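Local coordinates for protein peptidoglycan-binding domain 1 (Burkholderia, PDB 5NM7) that probably binds bacterial peptidoglycan and cleaves its glycan strands as a modular phage endolysin with a lysozyme-like catalytic domain, at residues A[45-50]-A[75-80]; A[81-86]-A[92-97]; A[98-103]-A[255-260]; A[216-219]-A[223-226]. All coordinates share one frame; numbering follows the deposited sequence.

Contact 1 of 4, residues A[45-50]-A[75-80]; sequences FQATHG and LTDADL
Ala47, in the last turn of a helix, and Gly50, just beyond it, meet Asp77 and Thr76, at the start of another. The carboxylate of Asp77 does the reaching: Asp77 OD2 lies 3.5 Å from Ala47 CA and about as far from its CB, so the oxygen rests against the aliphatic flank of the helix. A methyl side chain suits this place because it lets the acid lie close. The other oxygen, Asp77 OD1, is held by Arg95 and the backbone N of Ala53. Farther along, Thr76 brings its methyl against backbone: CG2 is 3.5 Å from Gly50 O. That carbonyl is also bridged by a water, which donates to Gly50 O at 2.7 Å and to Leu75 O at 2.8 Å. Gly50 turns the chain with positive phi (71°), a conformation glycine adopts easily.

Thr76 is an N-cap. With chi1 at 73°, OG1 sits between its own N and carbonyl carbon and accepts from Asp79 N at 3.2 Å; Thr76 N returns a bond to Asp79 OD2 at 2.9 Å, completing a capping box. Just past the C-terminal end of helix 36-48, His49 folds back so that its ND1 donates to Phe45 O at 2.8 Å, on a lone pair in the carbonyl plane, while its imidazole lies over Phe45 CE1.

The contact joins the end of helix 36-48, in the putative peptidoglycan-binding domain, to the start of helix 77-87. Phe45 packs on helix 59-67, while Leu75 and Leu80 face helices 91-101 and 207-219.

Contact 2 of 4, residues A[81-86]-A[92-97]; sequences QRAADR and AAVRAV. With GLY (glycine), chain E.
Two consecutive helices, 77-87 and 91-101, joined by a short connection, pack here through small residues against a valine, with Ala83 also lining a glycine-binding pocket. The backbones come close, Ala84 CA and Val94 CA being 6.0 Å apart, which two alanines permit. Val94 points at the facing helix and sets one methyl against each of two neighbouring alanines. CG2, anti to its own carbonyl carbon, presses on Ala84, 3.7 Å from CA and 3.8 Å from CB. CG1, anti to the backbone N (chi1 172°), reaches Ala83 CB at 4.2 Å. The same Ala83 CB has the bound glycine as another neighbour, 4.0 Å from the ligand CA.

Arg86 borders the ligand too. Its chain bends at chi2 and chi3 (-76° and -58°), which brings NH1 to 3.8 Å from the glycine N, obliquely to the guanidinium. Glu212 OE1 links the two groups, pairing with Arg86 NH1 in a salt bridge and hydrogen-bonding to the glycine.

Between these two segments the side-chain contact is apolar, a branched residue fitted against small ones, though Arg95 and Asp77 also tie the same helices. The polar chemistry lies at the bound glycine, where the shared carboxylate probably offsets the positive charges of the arginine and of the glycine's amino group.

Contact 3 of 4, residues A[98-103]-A[255-260]; sequences NEVESK and ERAFDR
Within the lysozyme-like N-acetylmuramidase domain, the end of helix 91-101 packs against helix 250-265, bringing together parts of the chain more than 150 residues apart. Two kinds of interaction join them, one apolar and one ionic.

The apolar part is small. Val100 CG2 meets Ala257 CB at 4.2 Å; this methyl is anti to the carbonyl carbon of its own residue, while both side chains set out toward the opposing helix. Ala257 suits the place because a lone methyl keeps the helices near, its CA lying 7.6 Å from the CA of Glu99. Val100 continues onto Tyr250 and Leu254, and Ala257 also touches Ala96, so the pair belongs to a longer helix-helix seam.

The ionic part runs alongside it. Glu99 leaves its helix fully stretched, CG anti to the backbone N (chi1 -177°) and chi2 likewise trans, a length that carries the carboxylate across to the other helix. There OE1 is bonded by the hydroxyl of Tyr261, and OE2 pairs with the guanidinium of Arg260. That arginine bends at chi3 and folds back over its own helix, one guanidinium face resting above Ala257 CA, and the two long chains cross at about a right angle. Carboxylate and guanidinium planes are 32° apart, and just one N-H...O bond is made between them: Arg260 NH2 donates to Glu99 OE2 on its syn side at 2.9 Å, with an N-H...O angle of 131°.

Contact 4 of 4, residues A[216-219]-A[223-226]; sequences RFVL and VMLA
Met224 rests against both Phe217 and Val218, which meet its sulfur from directions about at right angles, while Val218 and Leu219 receive Leu225, across the tight turn from helix 207-219 into helix 222-229. The methionine points at the first helix; its extended chi1 and chi2 carry SD to the phenyl ring, and the bend at chi3 (-73°) turns CE to the same ring atom. SD is 4.0 Å from Phe217 CE1 and CE is at almost the same range. The sulfur stands 60° off the ring normal, an oblique Met-aromatic contact. Val218 CG2 touches Met224 SD at 4.1 Å, with the two side chains roughly perpendicular.

Val218 suits its place because two methyls diverging from CB let it touch Met224 and Leu225 at once. CG1, anti to the backbone N (chi1 178°), turns to Leu225 and meets CD1 at 3.9 Å, these side chains again crossing near a right angle. Leu225 also comes in low over the helix end: its CB is 3.6 Å from Val218 O. Its second branch, CD2, approaches Leu219 CD2 at 4.0 Å; although Leu219 starts away from the second helix, its end swings back to make this contact.

Around the pair, His187 meets the Phe217 ring edge-to-face, Phe236 and Leu239 of helix 233-241 pack on Met224, and Leu87 adjoins Val218 and Leu219. At this sharp corner between two consecutive helices the side-chain contact is therefore one of apolar packing, with the polarisable sulfur of the long, flexible methionine beside the ring probably adding to it.

Helix 77-87 carries contact 1 into contact 2, whose centres are 13 Å apart, and a salt bridge ties them, Asp77 OD1 to Arg95 NH1 at 2.8 Å. Contacts 2 and 3 share helix 91-101 and lie 11 Å apart between centres; Ala96 CB packs on Ala257 CB at 3.7 Å. Contact 4 touches contact 2 through Leu219 CD2 and Arg86 O, 3.8 Å apart, but stays about 9 Å from contact 3 between nearest atoms. One glycine pocket connects several of these regions: Asp79 from contact 1 and Ala83 and Arg86 from contact 2 line it, with the side chain of Leu219 in contact 4 about 8 Å from a bound glycine.

Contact 1 of 4, residues A[45-50]-A[75-80]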
loop_
_atom_site.group_PDB
_atom_site.type_symbol
_atom_site.label_atom_id
_atom_site.label_comp_id
_atom_site.label_asym_id
_atom_site.label_seq_id
_atom_site.Cartn_x
_atom_site.Cartn_y
_atom_site.Cartn_z
ATOM N N PHE A 45 -14.641 14.689 -3.278
ATOM C CA PHE A 45 -15.226 13.633 -4.083
ATOM C C PHE A 45 -14.872 12.245 -3.540
ATOM O O PHE A 45 -15.733 11.360 -3.419
ATOM C CB PHE A 45 -14.774 13.733 -5.550
ATOM C CG PHE A 45 -15.233 12.589 -6.387
ATOM C CD1 PHE A 45 -16.528 12.560 -6.911
ATOM C CD2 PHE A 45 -14.400 11.492 -6.629
ATOM C CE1 PHE A 45 -16.958 11.461 -7.628
ATOM C CE2 PHE A 45 -14.832 10.417 -7.362
ATOM C CZ PHE A 45 -16.116 10.403 -7.873
ATOM N N GLN A 46 -13.604 12.048 -3.204
ATOM C CA GLN A 46 -13.174 10.737 -2.745
ATOM C C GLN A 46 -13.877 10.371 -1.442
ATOM O O GLN A 46 -14.385 9.264 -1.294
ATOM C CB GLN A 46 -11.668 10.718 -2.576
ATOM C CG GLN A 46 -10.882 10.735 -3.891
ATOM C CD GLN A 46 -9.430 11.128 -3.714
ATOM O OE1 GLN A 46 -9.102 11.939 -2.829
ATOM N NE2 GLN A 46 -8.559 10.595 -4.546
ATOM N N ALA A 47 -13.935 11.338 -0.536
ATOM C CA ALA A 47 -14.492 11.109 0.801
ATOM C C ALA A 47 -15.939 10.728 0.720
ATOM O O ALA A 47 -16.369 9.783 1.370
ATOM C CB ALA A 47 -14.312 12.334 1.689
ATOM N N THR A 48 -16.687 11.427 -0.127
ATOM C CA THR A 48 -18.126 11.216 -0.213
ATOM C C THR A 48 -18.497 9.963 -1.007
ATOM O O THR A 48 -19.575 9.447 -0.803
ATOM C CB THR A 48 -18.854 12.443 -0.767
ATOM O OG1 THR A 48 -18.387 12.740 -2.073
ATOM C CG2 THR A 48 -18.630 13.641 0.130
ATOM N N HIS A 49 -17.604 9.440 -1.847
ATOM C CA HIS A 49 -17.873 8.224 -2.641
ATOM C C HIS A 49 -17.148 6.944 -2.156
ATOM O O HIS A 49 -17.026 5.991 -2.914
ATOM C CB HIS A 49 -17.550 8.483 -4.104
ATOM C CG HIS A 49 -18.441 9.494 -4.726
ATOM N ND1 HIS A 49 -18.330 10.843 -4.467
ATOM C CD2 HIS A 49 -19.486 9.354 -5.573
ATOM C CE1 HIS A 49 -19.269 11.492 -5.130
ATOM N NE2 HIS A 49 -19.964 10.615 -5.828
ATOM N N GLY A 50 -16.666 6.935 -0.922
ATOM C CA GLY A 50 -16.014 5.752 -0.347
ATOM C C GLY A 50 -14.651 5.418 -0.923
ATOM O O GLY A 50 -14.281 4.247 -1.029
ATOM N N LEU A 75 -9.490 -0.087 -0.500
ATOM C CA LEU A 75 -9.473 0.597 0.766
ATOM C C LEU A 75 -10.340 1.840 0.727
ATOM O O LEU A 75 -10.411 2.530 -0.289
ATOM C CB LEU A 75 -8.017 0.995 1.101
ATOM C CG LEU A 75 -7.633 1.124 2.551
ATOM C CD1 LEU A 75 -7.718 -0.242 3.241
ATOM C CD2 LEU A 75 -6.242 1.718 2.686
ATOM N N THR A 76 -10.997 2.124 1.844
ATOM C CA THR A 76 -11.794 3.353 2.038
ATOM C C THR A 76 -11.214 4.267 3.130
ATOM O O THR A 76 -10.412 3.822 3.936
ATOM C CB THR A 76 -13.232 2.987 2.416
ATOM O OG1 THR A 76 -13.265 2.502 3.772
ATOM C CG2 THR A 76 -13.824 1.901 1.479
ATOM N N ASP A 77 -11.676 5.517 3.191
ATOM C CA ASP A 77 -11.349 6.433 4.297
ATOM C C ASP A 77 -11.624 5.811 5.650
ATOM O O ASP A 77 -10.824 5.956 6.587
ATOM C CB ASP A 77 -12.178 7.727 4.254
ATOM C CG ASP A 77 -11.533 8.804 3.469
ATOM O OD1 ASP A 77 -10.331 8.681 3.107
ATOM O OD2 ASP A 77 -12.250 9.807 3.210
ATOM N N ALA A 78 -12.763 5.119 5.747
ATOM C CA ALA A 78 -13.178 4.515 7.001
ATOM C C ALA A 78 -12.196 3.447 7.455
ATOM O O ALA A 78 -11.981 3.290 8.665
ATOM C CB ALA A 78 -14.575 3.926 6.914
ATOM N N ASP A 79 -11.615 2.698 6.520
ATOM C CA ASP A 79 -10.556 1.763 6.889
ATOM C C ASP A 79 -9.361 2.475 7.511
ATOM O O ASP A 79 -8.742 1.933 8.435
ATOM C CB ASP A 79 -10.071 0.944 5.697
ATOM C CG ASP A 79 -11.156 0.086 5.093
ATOM O OD1 ASP A 79 -11.915 -0.572 5.876
ATOM O OD2 ASP A 79 -11.246 0.077 3.843
ATOM N N LEU A 80 -9.006 3.652 6.990
ATOM C CA LEU A 80 -7.867 4.405 7.561
ATOM C C LEU A 80 -8.188 4.899 8.952
ATOM O O LEU A 80 -7.313 4.874 9.840
ATOM C CB LEU A 80 -7.446 5.577 6.655
ATOM C CG LEU A 80 -6.913 5.107 5.288
ATOM C CD1 LEU A 80 -6.527 6.330 4.454
ATOM C CD2 LEU A 80 -5.741 4.156 5.387
HETATM O O HOH W 1 -12.478 2.614 -2.106
#

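Contact 2 of 4, residues A[81-86]-A[92-97]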
loop_
_atom_site.group_PDB
_atom_site.type_symbol
_atom_site.label_atom_id
_atom_site.label_comp_id
_atom_site.label_asym_id
_atom_site.label_seq_id
_atom_site.Cartn_x
_atom_site.Cartn_y
_atom_site.Cartn_z
ATOM N N GLN A 81 -9.431 5.349 9.168
ATOM C CA GLN A 81 -9.856 5.747 10.511
ATOM C C GLN A 81 -9.787 4.573 11.466
ATOM O O GLN A 81 -9.256 4.707 12.595
ATOM C CB GLN A 81 -11.255 6.368 10.523
ATOM C CG GLN A 81 -11.722 6.832 11.909
ATOM C CD GLN A 81 -10.884 7.968 12.470
ATOM O OE1 GLN A 81 -10.962 9.084 11.987
ATOM N NE2 GLN A 81 -10.099 7.695 13.509
ATOM N N ARG A 82 -10.234 3.398 11.023
ATOM C CA ARG A 82 -10.125 2.207 11.876
ATOM C C ARG A 82 -8.672 1.872 12.220
ATOM O O ARG A 82 -8.364 1.515 13.381
ATOM C CB ARG A 82 -10.853 1.012 11.275
ATOM C CG ARG A 82 -12.343 1.116 11.455
ATOM C CD ARG A 82 -13.041 -0.092 10.890
ATOM N NE ARG A 82 -13.095 -0.154 9.410
ATOM C CZ ARG A 82 -14.076 0.389 8.651
ATOM N NH1 ARG A 82 -15.112 1.051 9.186
ATOM N NH2 ARG A 82 -14.043 0.241 7.326
ATOM N N ALA A 83 -7.783 1.980 11.230
ATOM C CA ALA A 83 -6.368 1.759 11.458
ATOM C C ALA A 83 -5.791 2.763 12.457
ATOM O O ALA A 83 -5.010 2.377 13.344
ATOM C CB ALA A 83 -5.590 1.766 10.139
ATOM N N ALA A 84 -6.196 4.031 12.355
ATOM C CA ALA A 84 -5.749 5.056 13.310
ATOM C C ALA A 84 -6.174 4.714 14.736
ATOM O O ALA A 84 -5.396 4.824 15.686
ATOM C CB ALA A 84 -6.277 6.435 12.924
ATOM N N ASP A 85 -7.410 4.261 14.877
ATOM C CA ASP A 85 -7.898 3.780 16.176
ATOM C C ASP A 85 -7.137 2.576 16.693
ATOM O O ASP A 85 -6.775 2.534 17.887
ATOM C CB ASP A 85 -9.378 3.476 16.106
ATOM C CG ASP A 85 -10.228 4.724 15.809
ATOM O OD1 ASP A 85 -9.743 5.862 15.992
ATOM O OD2 ASP A 85 -11.380 4.554 15.407
ATOM N N ARG A 86 -6.893 1.591 15.825
ATOM C CA ARG A 86 -6.125 0.427 16.209
ATOM C C ARG A 86 -4.727 0.751 16.703
ATOM O O ARG A 86 -4.209 0.089 17.624
ATOM C CB ARG A 86 -6.031 -0.593 15.064
ATOM C CG ARG A 86 -7.310 -1.307 14.760
ATOM C CD ARG A 86 -7.572 -2.364 15.830
ATOM N NE ARG A 86 -6.474 -3.311 15.921
ATOM C CZ ARG A 86 -6.252 -4.238 15.015
ATOM N NH1 ARG A 86 -7.084 -4.336 13.998
ATOM N NH2 ARG A 86 -5.240 -5.083 15.142
ATOM N N ALA A 92 -4.119 11.777 10.536
ATOM C CA ALA A 92 -3.264 12.393 9.525
ATOM C C ALA A 92 -1.976 11.602 9.316
ATOM O O ALA A 92 -1.450 11.527 8.204
ATOM C CB ALA A 92 -2.944 13.834 9.887
ATOM N N ALA A 93 -1.431 11.025 10.400
ATOM C CA ALA A 93 -0.247 10.198 10.273
ATOM C C ALA A 93 -0.512 8.904 9.519
ATOM O O ALA A 93 0.327 8.456 8.715
ATOM C CB ALA A 93 0.386 9.898 11.646
ATOM N N VAL A 94 -1.670 8.312 9.763
ATOM C CA VAL A 94 -2.094 7.093 9.042
ATOM C C VAL A 94 -2.339 7.386 7.573
ATOM O O VAL A 94 -1.898 6.636 6.721
ATOM C CB VAL A 94 -3.336 6.450 9.679
ATOM C CG1 VAL A 94 -3.874 5.317 8.823
ATOM C CG2 VAL A 94 -2.974 5.921 11.068
ATOM N N ARG A 95 -2.995 8.499 7.294
ATOM C CA ARG A 95 -3.156 8.934 5.919
ATOM C C ARG A 95 -1.838 9.164 5.216
ATOM O O ARG A 95 -1.656 8.742 4.067
ATOM C CB ARG A 95 -3.968 10.218 5.857
ATOM C CG ARG A 95 -5.410 10.064 6.271
ATOM C CD ARG A 95 -6.117 11.367 5.897
ATOM N NE ARG A 95 -7.535 11.374 6.216
ATOM C CZ ARG A 95 -8.502 10.738 5.535
ATOM N NH1 ARG A 95 -8.237 9.974 4.464
ATOM N NH2 ARG A 95 -9.761 10.869 5.937
ATOM N N ALA A 96 -0.869 9.794 5.903
ATOM C CA ALA A 96 0.471 9.962 5.355
ATOM C C ALA A 96 1.187 8.662 5.085
ATOM O O ALA A 96 1.752 8.470 4.058
ATOM C CB ALA A 96 1.311 10.832 6.280
ATOM N N VAL A 97 1.136 7.718 6.026
ATOM C CA VAL A 97 1.728 6.395 5.813
ATOM C C VAL A 97 1.097 5.656 4.661
ATOM O O VAL A 97 1.783 5.041 3.848
ATOM C CB VAL A 97 1.640 5.528 7.068
ATOM C CG1 VAL A 97 2.079 4.098 6.778
ATOM C CG2 VAL A 97 2.580 6.104 8.093
HETATM N N GLY E . -7.435 -2.160 10.908
HETATM C CA GLY E . -7.230 -1.782 9.467
HETATM C C GLY E . -8.337 -2.294 8.580
HETATM O O GLY E . -9.257 -2.889 9.129
HETATM O OXT GLY E . -8.374 -2.112 7.341
#

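Contact 3 of 4, residues A[98-103]-A[255-260]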
loop_
_atom_site.group_PDB
_atom_site.type_symbol
_atom_site.label_atom_id
_atom_site.label_comp_id
_atom_site.label_asym_id
_atom_site.label_seq_id
_atom_site.Cartn_x
_atom_site.Cartn_y
_atom_site.Cartn_z
ATOM N N ASN A 98 -0.215 5.692 4.608
ATOM C CA ASN A 98 -0.929 5.056 3.509
ATOM C C ASN A 98 -0.532 5.647 2.171
ATOM O O ASN A 98 -0.251 4.923 1.221
ATOM C CB ASN A 98 -2.416 5.176 3.706
ATOM C CG ASN A 98 -3.181 4.365 2.696
ATOM O OD1 ASN A 98 -3.002 3.149 2.593
ATOM N ND2 ASN A 98 -4.017 5.030 1.926
ATOM N N GLU A 99 -0.486 6.968 2.087
ATOM C CA GLU A 99 -0.069 7.611 0.837
ATOM C C GLU A 99 1.328 7.253 0.389
ATOM O O GLU A 99 1.569 6.985 -0.798
ATOM C CB GLU A 99 -0.209 9.146 0.958
ATOM C CG GLU A 99 0.134 9.904 -0.326
ATOM C CD GLU A 99 -0.044 11.408 -0.208
ATOM O OE1 GLU A 99 -0.924 11.855 0.514
ATOM O OE2 GLU A 99 0.750 12.112 -0.839
ATOM N N VAL A 100 2.272 7.268 1.317
ATOM C CA VAL A 100 3.660 7.106 0.965
ATOM C C VAL A 100 4.073 5.644 0.867
ATOM O O VAL A 100 4.855 5.274 -0.028
ATOM C CB VAL A 100 4.539 7.856 1.974
ATOM C CG1 VAL A 100 5.995 7.600 1.679
ATOM C CG2 VAL A 100 4.194 9.344 1.918
ATOM N N GLU A 101 3.581 4.814 1.789
ATOM C CA GLU A 101 4.087 3.452 1.945
ATOM C C GLU A 101 3.278 2.400 1.211
ATOM O O GLU A 101 3.813 1.352 0.916
ATOM C CB GLU A 101 4.153 3.052 3.398
ATOM C CG GLU A 101 5.073 3.933 4.210
ATOM C CD GLU A 101 6.541 3.703 3.924
ATOM O OE1 GLU A 101 6.909 2.925 3.027
ATOM O OE2 GLU A 101 7.395 4.319 4.649
ATOM N N SER A 102 2.032 2.681 0.919
ATOM C CA SER A 102 1.243 1.705 0.181
ATOM C C SER A 102 1.712 1.645 -1.272
ATOM O O SER A 102 2.071 2.650 -1.860
ATOM C CB SER A 102 -0.227 2.105 0.186
ATOM O OG SER A 102 -0.979 1.124 -0.528
ATOM N N LYS A 103 1.636 0.453 -1.866
ATOM C CA LYS A 103 1.760 0.325 -3.309
ATOM C C LYS A 103 0.590 0.969 -4.047
ATOM O O LYS A 103 0.680 1.189 -5.273
ATOM C CB LYS A 103 1.804 -1.150 -3.708
ATOM C CG LYS A 103 3.032 -1.883 -3.213
ATOM C CD LYS A 103 4.258 -1.486 -4.025
ATOM C CE LYS A 103 5.530 -2.211 -3.595
ATOM N NZ LYS A 103 6.117 -1.649 -2.345
ATOM N N GLU A 255 6.806 13.098 6.082
ATOM C CA GLU A 255 6.740 14.396 6.828
ATOM C C GLU A 255 5.852 15.386 6.129
ATOM O O GLU A 255 4.895 15.922 6.707
ATOM C CB GLU A 255 8.148 14.946 7.018
ATOM C CG GLU A 255 8.348 16.351 7.630
ATOM C CD GLU A 255 9.677 16.968 7.169
ATOM O OE1 GLU A 255 10.727 16.280 6.926
ATOM O OE2 GLU A 255 9.678 18.186 7.042
ATOM N N ARG A 256 6.091 15.567 4.837
ATOM C CA ARG A 256 5.311 16.523 4.063
ATOM C C ARG A 256 3.876 16.091 3.781
ATOM O O ARG A 256 2.963 16.909 3.814
ATOM C CB ARG A 256 6.128 16.957 2.820
ATOM C CG ARG A 256 7.516 17.427 3.291
ATOM C CD ARG A 256 8.119 18.581 2.547
ATOM N NE ARG A 256 9.435 18.901 3.130
ATOM C CZ ARG A 256 10.460 19.459 2.482
ATOM N NH1 ARG A 256 10.378 19.775 1.191
ATOM N NH2 ARG A 256 11.590 19.685 3.136
ATOM N N ALA A 257 3.619 14.787 3.625
ATOM C CA ALA A 257 2.262 14.284 3.567
ATOM C C ALA A 257 1.467 14.535 4.843
ATOM O O ALA A 257 0.306 14.932 4.797
ATOM C CB ALA A 257 2.241 12.780 3.237
ATOM N N PHE A 258 2.108 14.246 5.968
ATOM C CA PHE A 258 1.516 14.458 7.280
ATOM C C PHE A 258 1.129 15.930 7.464
ATOM O O PHE A 258 0.009 16.215 7.900
ATOM C CB PHE A 258 2.497 14.063 8.388
ATOM C CG PHE A 258 2.014 14.461 9.764
ATOM C CD1 PHE A 258 0.966 13.776 10.386
ATOM C CD2 PHE A 258 2.576 15.549 10.409
ATOM C CE1 PHE A 258 0.497 14.153 11.640
ATOM C CE2 PHE A 258 2.094 15.952 11.650
ATOM C CZ PHE A 258 1.060 15.258 12.267
ATOM N N ASP A 259 2.035 16.833 7.084
ATOM C CA ASP A 259 1.721 18.278 7.157
ATOM C C ASP A 259 0.479 18.567 6.319
ATOM O O ASP A 259 -0.423 19.238 6.778
ATOM C CB ASP A 259 2.890 19.148 6.685
ATOM C CG ASP A 259 4.104 19.121 7.640
ATOM O OD1 ASP A 259 3.962 18.730 8.827
ATOM O OD2 ASP A 259 5.225 19.462 7.181
ATOM N N ARG A 260 0.426 18.046 5.092
ATOM C CA ARG A 260 -0.760 18.244 4.235
ATOM C C ARG A 260 -2.060 17.784 4.870
ATOM O O ARG A 260 -3.068 18.493 4.848
ATOM C CB ARG A 260 -0.626 17.528 2.883
ATOM C CG ARG A 260 -0.085 18.354 1.755
ATOM C CD ARG A 260 -0.267 17.648 0.416
ATOM N NE ARG A 260 0.233 16.272 0.331
ATOM C CZ ARG A 260 1.508 15.905 0.147
ATOM N NH1 ARG A 260 2.507 16.801 0.050
ATOM N NH2 ARG A 260 1.800 14.610 0.084
#

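Contact 4 of 4, residues A[216-219]-A[223-226]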
loop_
_atom_site.group_PDB
_atom_site.type_symbol
_atom_site.label_atom_id
_atom_site.label_comp_id
_atom_site.label_asym_id
_atom_site.label_seq_id
_atom_site.Cartn_x
_atom_site.Cartn_y
_atom_site.Cartn_z
ATOM N N ARG A 216 -1.152 -4.765 12.242
ATOM C CA ARG A 216 -0.584 -5.781 13.155
ATOM C C ARG A 216 0.932 -5.770 13.163
ATOM O O ARG A 216 1.541 -5.957 14.227
ATOM C CB ARG A 216 -1.122 -7.163 12.842
ATOM C CG ARG A 216 -2.636 -7.289 13.027
ATOM C CD ARG A 216 -3.054 -8.673 12.570
ATOM N NE ARG A 216 -4.498 -8.886 12.647
ATOM C CZ ARG A 216 -5.084 -10.094 12.679
ATOM N NH1 ARG A 216 -4.360 -11.204 12.681
ATOM N NH2 ARG A 216 -6.422 -10.175 12.724
ATOM N N PHE A 217 1.541 -5.579 11.992
ATOM C CA PHE A 217 2.980 -5.545 11.822
ATOM C C PHE A 217 3.587 -4.435 12.651
ATOM O O PHE A 217 4.570 -4.651 13.376
ATOM C CB PHE A 217 3.335 -5.356 10.364
ATOM C CG PHE A 217 4.795 -5.288 10.091
ATOM C CD1 PHE A 217 5.389 -4.072 9.830
ATOM C CD2 PHE A 217 5.581 -6.433 10.025
ATOM C CE1 PHE A 217 6.733 -4.022 9.545
ATOM C CE2 PHE A 217 6.932 -6.390 9.749
ATOM C CZ PHE A 217 7.522 -5.154 9.505
ATOM N N VAL A 218 2.954 -3.279 12.585
ATOM C CA VAL A 218 3.424 -2.116 13.344
ATOM C C VAL A 218 3.207 -2.344 14.839
ATOM O O VAL A 218 4.107 -2.060 15.646
ATOM C CB VAL A 218 2.794 -0.823 12.867
ATOM C CG1 VAL A 218 3.262 0.348 13.707
ATOM C CG2 VAL A 218 3.196 -0.563 11.408
ATOM N N LEU A 219 2.042 -2.860 15.203
ATOM C CA LEU A 219 1.750 -3.168 16.605
ATOM C C LEU A 219 2.749 -4.143 17.210
ATOM O O LEU A 219 3.031 -4.070 18.421
ATOM C CB LEU A 219 0.324 -3.670 16.783
ATOM C CG LEU A 219 -0.823 -2.671 16.639
ATOM C CD1 LEU A 219 -2.174 -3.335 16.641
ATOM C CD2 LEU A 219 -0.769 -1.586 17.704
ATOM N N VAL A 223 8.952 -0.246 18.978
ATOM C CA VAL A 223 9.847 0.874 18.657
ATOM C C VAL A 223 9.339 1.567 17.403
ATOM O O VAL A 223 9.217 2.780 17.376
ATOM C CB VAL A 223 11.278 0.381 18.457
ATOM C CG1 VAL A 223 12.184 1.510 18.003
ATOM C CG2 VAL A 223 11.790 -0.185 19.785
ATOM N N MET A 224 9.001 0.768 16.404
ATOM C CA MET A 224 8.347 1.317 15.199
ATOM C C MET A 224 7.011 2.015 15.448
ATOM O O MET A 224 6.749 3.120 14.935
ATOM C CB MET A 224 8.196 0.194 14.159
ATOM C CG MET A 224 7.669 0.713 12.847
ATOM S SD MET A 224 7.284 -0.667 11.739
ATOM C CE MET A 224 8.901 -1.104 11.371
ATOM N N LEU A 225 6.169 1.406 16.277
ATOM C CA LEU A 225 4.924 1.968 16.674
ATOM C C LEU A 225 5.116 3.320 17.351
ATOM O O LEU A 225 4.397 4.272 17.104
ATOM C CB LEU A 225 4.192 1.012 17.604
ATOM C CG LEU A 225 2.866 1.482 18.194
ATOM C CD1 LEU A 225 1.827 1.699 17.118
ATOM C CD2 LEU A 225 2.382 0.429 19.177
ATOM N N ALA A 226 6.098 3.373 18.251
ATOM C CA ALA A 226 6.343 4.622 18.971
ATOM C C ALA A 226 6.830 5.690 18.029
ATOM O O ALA A 226 6.452 6.852 18.199
ATOM C CB ALA A 226 7.325 4.416 20.121
#